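Local atomic coordinates of lipoprotein (Clostridium difficile, PDB entry 4OTE), a protein that probably serves as the membrane-anchored methionine-binding component of a transport system. Residues F100-P112 / P160-D172. Sequence-based numbering, arbitrary orientation. Where two conformers were deposited one is given.
Sequences FKKGDTIAISNNP and PSSLPDVTAAFID. With MSE (selenomethionine), chain C.
Thr167 meets Thr105 where two neighbouring parallel strands, 105-109 and 168-171, begin, and its hydroxyl does the work of a backbone acceptor: Thr105 N donates to Thr167 OG1 at 3.1 Å, with an N-H...O angle of 152°. Its chi1 of -52° sets OG1 anti to the carbonyl carbon, with CG2 anti to the backbone N and lying against Phe100 CE1 at 3.6 Å. Thr105 O accepts from both Thr167 N and Ala168 N. Further on, regular parallel pairing takes over, with Ala107 N to Ala168 O at 3.0 Å and Phe170 N to Ala107 O at 3.2 Å; the strand axes differ by only 17°.

Packing is close around Thr105, Val166 and Thr167, where Thr105 OG1 lies 3.3 Å from Val166 CB. The alanines are also close: Ala107 CB and Ala169 CB lie 3.7 Å apart on one face, beside Ser162 OG, which is bonded to Ile159 O. On the other face Ala168 CB sits at the edge of the Phe100 ring, near its plane. Phe170 is looser: Ile106 CG2 approaches its CD2 obliquely, no nearer than 4.4 Å. On the solvent side, Lys101, Lys102 and Gly103 of a type II turn are exposed, while Asp104 is buried at its end; there Lys101 NZ forms a salt bridge with Asp104 OD1, on its syn lone pair, at 2.7 Å.

Asp172, at the N-cap of the following helix, brings the segment to the selenomethionine pocket, where its OD2 is bonded to Tyr42 OH. Within the five-stranded mixed sheet, 105-109 lies between 150-154 and 168-171, and 168-171 is flanked in turn by antiparallel strand 88-90, while helix 112-124 packs through Leu122 on Ile106 and Phe170.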
loop_
_atom_site.group_PDB
_atom_site.type_symbol
_atom_site.label_atom_id
_atom_site.label_comp_id
_atom_site.label_asym_id
_atom_site.label_seq_id
_atom_site.Cartn_x
_atom_site.Cartn_y
_atom_site.Cartn_z
ATOM N N PHE A 100 2.093 24.944 -5.640
ATOM C CA PHE A 100 1.398 25.142 -4.363
ATOM C C PHE A 100 1.493 26.607 -3.923
ATOM O O PHE A 100 2.522 27.254 -4.115
ATOM C CB PHE A 100 1.951 24.223 -3.259
ATOM C CG PHE A 100 1.396 22.819 -3.292
ATOM C CD1 PHE A 100 0.029 22.592 -3.163
ATOM C CD2 PHE A 100 2.240 21.724 -3.436
ATOM C CE1 PHE A 100 -0.483 21.304 -3.195
ATOM C CE2 PHE A 100 1.732 20.432 -3.466
ATOM C CZ PHE A 100 0.369 20.222 -3.345
ATOM N N LYS A 101 0.408 27.117 -3.347
ATOM C CA LYS A 101 0.329 28.506 -2.880
ATOM C C LYS A 101 -0.472 28.583 -1.579
ATOM O O LYS A 101 -1.025 27.578 -1.132
ATOM C CB LYS A 101 -0.316 29.396 -3.952
ATOM C CG LYS A 101 -1.629 28.863 -4.512
ATOM C CD LYS A 101 -2.602 29.987 -4.841
ATOM C CE LYS A 101 -3.794 29.503 -5.657
ATOM N NZ LYS A 101 -4.439 28.270 -5.119
ATOM N N LYS A 102 -0.526 29.773 -0.982
ATOM C CA LYS A 102 -1.300 30.006 0.248
ATOM C C LYS A 102 -2.746 29.542 0.111
ATOM O O LYS A 102 -3.397 29.810 -0.899
ATOM C CB LYS A 102 -1.284 31.489 0.648
ATOM C CG LYS A 102 -0.447 31.815 1.880
ATOM C CD LYS A 102 1.040 31.867 1.572
ATOM C CE LYS A 102 1.826 32.395 2.763
ATOM N NZ LYS A 102 3.240 32.701 2.409
ATOM N N GLY A 103 -3.236 28.840 1.130
ATOM C CA GLY A 103 -4.622 28.388 1.165
ATOM C C GLY A 103 -4.849 26.989 0.618
ATOM O O GLY A 103 -5.875 26.372 0.910
ATOM N N ASP A 104 -3.902 26.480 -0.169
ATOM C CA ASP A 104 -4.051 25.167 -0.795
ATOM C C ASP A 104 -4.202 24.062 0.252
ATOM O O ASP A 104 -3.616 24.129 1.334
ATOM C CB ASP A 104 -2.861 24.853 -1.713
ATOM C CG ASP A 104 -2.892 25.640 -3.019
ATOM O OD1 ASP A 104 -3.823 26.444 -3.234
ATOM O OD2 ASP A 104 -1.971 25.450 -3.842
ATOM N N THR A 105 -4.992 23.048 -0.091
ATOM C CA THR A 105 -5.303 21.960 0.823
ATOM C C THR A 105 -4.774 20.626 0.297
ATOM O O THR A 105 -4.931 20.314 -0.886
ATOM C CB THR A 105 -6.825 21.846 1.033
ATOM O OG1 THR A 105 -7.465 21.606 -0.226
ATOM C CG2 THR A 105 -7.385 23.125 1.640
ATOM N N ILE A 106 -4.147 19.849 1.178
ATOM C CA ILE A 106 -3.728 18.486 0.856
ATOM C C ILE A 106 -4.527 17.494 1.701
ATOM O O ILE A 106 -4.542 17.589 2.930
ATOM C CB ILE A 106 -2.211 18.278 1.077
ATOM C CG1 ILE A 106 -1.412 19.188 0.134
ATOM C CG2 ILE A 106 -1.823 16.819 0.840
ATOM C CD1 ILE A 106 0.091 19.095 0.297
ATOM N N ALA A 107 -5.198 16.554 1.038
ATOM C CA ALA A 107 -5.907 15.473 1.725
ATOM C C ALA A 107 -4.927 14.364 2.098
ATOM O O ALA A 107 -4.121 13.938 1.270
ATOM C CB ALA A 107 -7.024 14.919 0.853
ATOM N N ILE A 108 -5.010 13.911 3.348
ATOM C CA ILE A 108 -4.121 12.880 3.889
ATOM C C ILE A 108 -4.929 11.877 4.722
ATOM O O ILE A 108 -5.964 12.228 5.293
ATOM C CB ILE A 108 -3.017 13.520 4.765
ATOM C CG1 ILE A 108 -2.161 14.477 3.934
ATOM C CG2 ILE A 108 -2.111 12.469 5.388
ATOM C CD1 ILE A 108 -0.821 14.792 4.565
ATOM N N SER A 109 -4.448 10.639 4.793
ATOM C CA SER A 109 -5.076 9.600 5.597
ATOM C C SER A 109 -4.993 9.924 7.089
ATOM O O SER A 109 -3.986 10.448 7.562
ATOM C CB SER A 109 -4.410 8.248 5.333
ATOM O OG SER A 109 -4.909 7.252 6.211
ATOM N N ASN A 110 -6.054 9.596 7.821
ATOM C CA ASN A 110 -6.067 9.745 9.277
ATOM C C ASN A 110 -5.307 8.635 10.020
ATOM O O ASN A 110 -5.270 8.629 11.249
ATOM C CB ASN A 110 -7.507 9.866 9.806
ATOM C CG ASN A 110 -8.398 8.706 9.388
ATOM O OD1 ASN A 110 -7.919 7.620 9.059
ATOM N ND2 ASN A 110 -9.706 8.936 9.396
ATOM N N ASN A 111 -4.718 7.696 9.280
ATOM C CA ASN A 111 -3.784 6.723 9.847
ATOM C C ASN A 111 -2.506 7.434 10.315
ATOM O O ASN A 111 -1.811 8.035 9.501
ATOM C CB ASN A 111 -3.446 5.649 8.805
ATOM C CG ASN A 111 -2.467 4.608 9.326
ATOM O OD1 ASN A 111 -1.255 4.817 9.306
ATOM N ND2 ASN A 111 -2.989 3.471 9.772
ATOM N N PRO A 112 -2.196 7.376 11.627
ATOM C CA PRO A 112 -1.043 8.121 12.160
ATOM C C PRO A 112 0.283 7.868 11.433
ATOM O O PRO A 112 1.046 8.807 11.205
ATOM C CB PRO A 112 -0.955 7.643 13.613
ATOM C CG PRO A 112 -2.346 7.246 13.963
ATOM C CD PRO A 112 -2.952 6.699 12.701
ATOM N N PRO A 160 -9.955 9.430 -2.615
ATOM C CA PRO A 160 -10.111 9.582 -4.066
ATOM C C PRO A 160 -11.230 10.552 -4.477
ATOM O O PRO A 160 -11.025 11.384 -5.363
ATOM C CB PRO A 160 -10.418 8.158 -4.532
ATOM C CG PRO A 160 -9.738 7.293 -3.529
ATOM C CD PRO A 160 -9.912 8.010 -2.220
ATOM N N SER A 161 -12.386 10.468 -3.823
ATOM C CA SER A 161 -13.514 11.350 -4.155
ATOM C C SER A 161 -13.335 12.794 -3.663
ATOM O O SER A 161 -14.152 13.654 -3.980
ATOM C CB SER A 161 -14.825 10.779 -3.606
ATOM O OG SER A 161 -14.895 10.911 -2.198
ATOM N N SER A 162 -12.278 13.057 -2.894
ATOM C CA SER A 162 -11.993 14.401 -2.384
ATOM C C SER A 162 -11.194 15.281 -3.360
ATOM O O SER A 162 -11.096 16.498 -3.167
ATOM C CB SER A 162 -11.230 14.302 -1.060
ATOM O OG SER A 162 -9.857 14.000 -1.272
ATOM N N LEU A 163 -10.625 14.670 -4.400
ATOM C CA LEU A 163 -9.711 15.377 -5.310
ATOM C C LEU A 163 -10.298 16.625 -5.979
ATOM O O LEU A 163 -9.578 17.602 -6.183
ATOM C CB LEU A 163 -9.155 14.425 -6.380
ATOM C CG LEU A 163 -7.961 13.570 -5.950
ATOM C CD1 LEU A 163 -7.662 12.517 -7.011
ATOM C CD2 LEU A 163 -6.730 14.427 -5.684
ATOM N N PRO A 164 -11.594 16.600 -6.335
ATOM C CA PRO A 164 -12.202 17.822 -6.870
ATOM C C PRO A 164 -12.309 18.968 -5.855
ATOM O O PRO A 164 -12.363 20.127 -6.254
ATOM C CB PRO A 164 -13.599 17.358 -7.304
ATOM C CG PRO A 164 -13.460 15.893 -7.527
ATOM C CD PRO A 164 -12.492 15.441 -6.477
ATOM N N ASP A 165 -12.326 18.646 -4.563
ATOM C CA ASP A 165 -12.537 19.645 -3.512
ATOM C C ASP A 165 -11.252 20.069 -2.793
ATOM O O ASP A 165 -11.297 20.930 -1.913
ATOM C CB ASP A 165 -13.538 19.104 -2.486
ATOM C CG ASP A 165 -14.787 18.527 -3.135
ATOM O OD1 ASP A 165 -15.300 19.137 -4.095
ATOM O OD2 ASP A 165 -15.251 17.460 -2.683
ATOM N N VAL A 166 -10.121 19.464 -3.153
ATOM C CA VAL A 166 -8.820 19.810 -2.563
ATOM C C VAL A 166 -7.796 20.082 -3.661
ATOM O O VAL A 166 -8.057 19.816 -4.830
ATOM C CB VAL A 166 -8.290 18.697 -1.624
ATOM C CG1 VAL A 166 -9.289 18.415 -0.511
ATOM C CG2 VAL A 166 -7.967 17.421 -2.398
ATOM N N THR A 167 -6.637 20.617 -3.286
ATOM C CA THR A 167 -5.589 20.934 -4.259
ATOM C C THR A 167 -4.869 19.671 -4.713
ATOM O O THR A 167 -4.661 19.475 -5.905
ATOM C CB THR A 167 -4.542 21.918 -3.699
ATOM O OG1 THR A 167 -5.201 23.064 -3.149
ATOM C CG2 THR A 167 -3.582 22.368 -4.802
ATOM N N ALA A 168 -4.484 18.835 -3.751
ATOM C CA ALA A 168 -3.817 17.563 -4.028
ATOM C C ALA A 168 -4.130 16.540 -2.934
ATOM O O ALA A 168 -4.630 16.905 -1.872
ATOM C CB ALA A 168 -2.317 17.771 -4.135
ATOM N N ALA A 169 -3.831 15.267 -3.196
ATOM C CA ALA A 169 -4.084 14.201 -2.222
ATOM C C ALA A 169 -3.119 13.022 -2.372
ATOM O O ALA A 169 -2.818 12.599 -3.490
ATOM C CB ALA A 169 -5.520 13.716 -2.344
ATOM N N PHE A 170 -2.634 12.512 -1.240
ATOM C CA PHE A 170 -1.841 11.277 -1.204
ATOM C C PHE A 170 -2.787 10.076 -1.209
ATOM O O PHE A 170 -3.630 9.949 -0.317
ATOM C CB PHE A 170 -0.967 11.214 0.058
ATOM C CG PHE A 170 0.352 11.936 -0.065
ATOM C CD1 PHE A 170 1.360 11.434 -0.876
ATOM C CD2 PHE A 170 0.600 13.093 0.662
ATOM C CE1 PHE A 170 2.579 12.085 -0.980
ATOM C CE2 PHE A 170 1.817 13.749 0.558
ATOM C CZ PHE A 170 2.809 13.241 -0.260
ATOM N N ILE A 171 -2.651 9.201 -2.208
ATOM C CA ILE A 171 -3.539 8.041 -2.344
ATOM C C ILE A 171 -2.759 6.756 -2.638
ATOM O O ILE A 171 -1.976 6.689 -3.596
ATOM C CB ILE A 171 -4.590 8.255 -3.460
ATOM C CG1 ILE A 171 -5.312 9.595 -3.278
ATOM C CG2 ILE A 171 -5.607 7.116 -3.462
ATOM C CD1 ILE A 171 -6.338 9.903 -4.347
ATOM N N ASP A 172 -2.987 5.738 -1.808
ATOM C CA ASP A 172 -2.419 4.412 -2.032
ATOM C C ASP A 172 -2.827 3.892 -3.403
ATOM O O ASP A 172 -3.964 4.082 -3.836
ATOM C CB ASP A 172 -2.895 3.419 -0.964
ATOM C CG ASP A 172 -2.311 3.696 0.407
ATOM O OD1 ASP A 172 -1.834 4.826 0.641
ATOM O OD2 ASP A 172 -2.336 2.783 1.258
HETATM N N MSE C 301 -0.332 -0.894 -1.067
HETATM C CA MSE C 301 -0.230 -0.096 0.201
HETATM C C MSE C 301 1.057 0.653 0.189
HETATM O O MSE C 301 2.130 0.057 0.049
HETATM O OXT MSE C 301 1.043 1.878 0.329
HETATM C CB MSE C 301 -0.285 -0.958 1.460
HETATM C CG MSE C 301 -0.341 -0.106 2.731
HETATM SE SE MSE C 301 -0.218 -1.239 4.342
HETATM C CE MSE C 301 -2.008 -2.025 4.224
#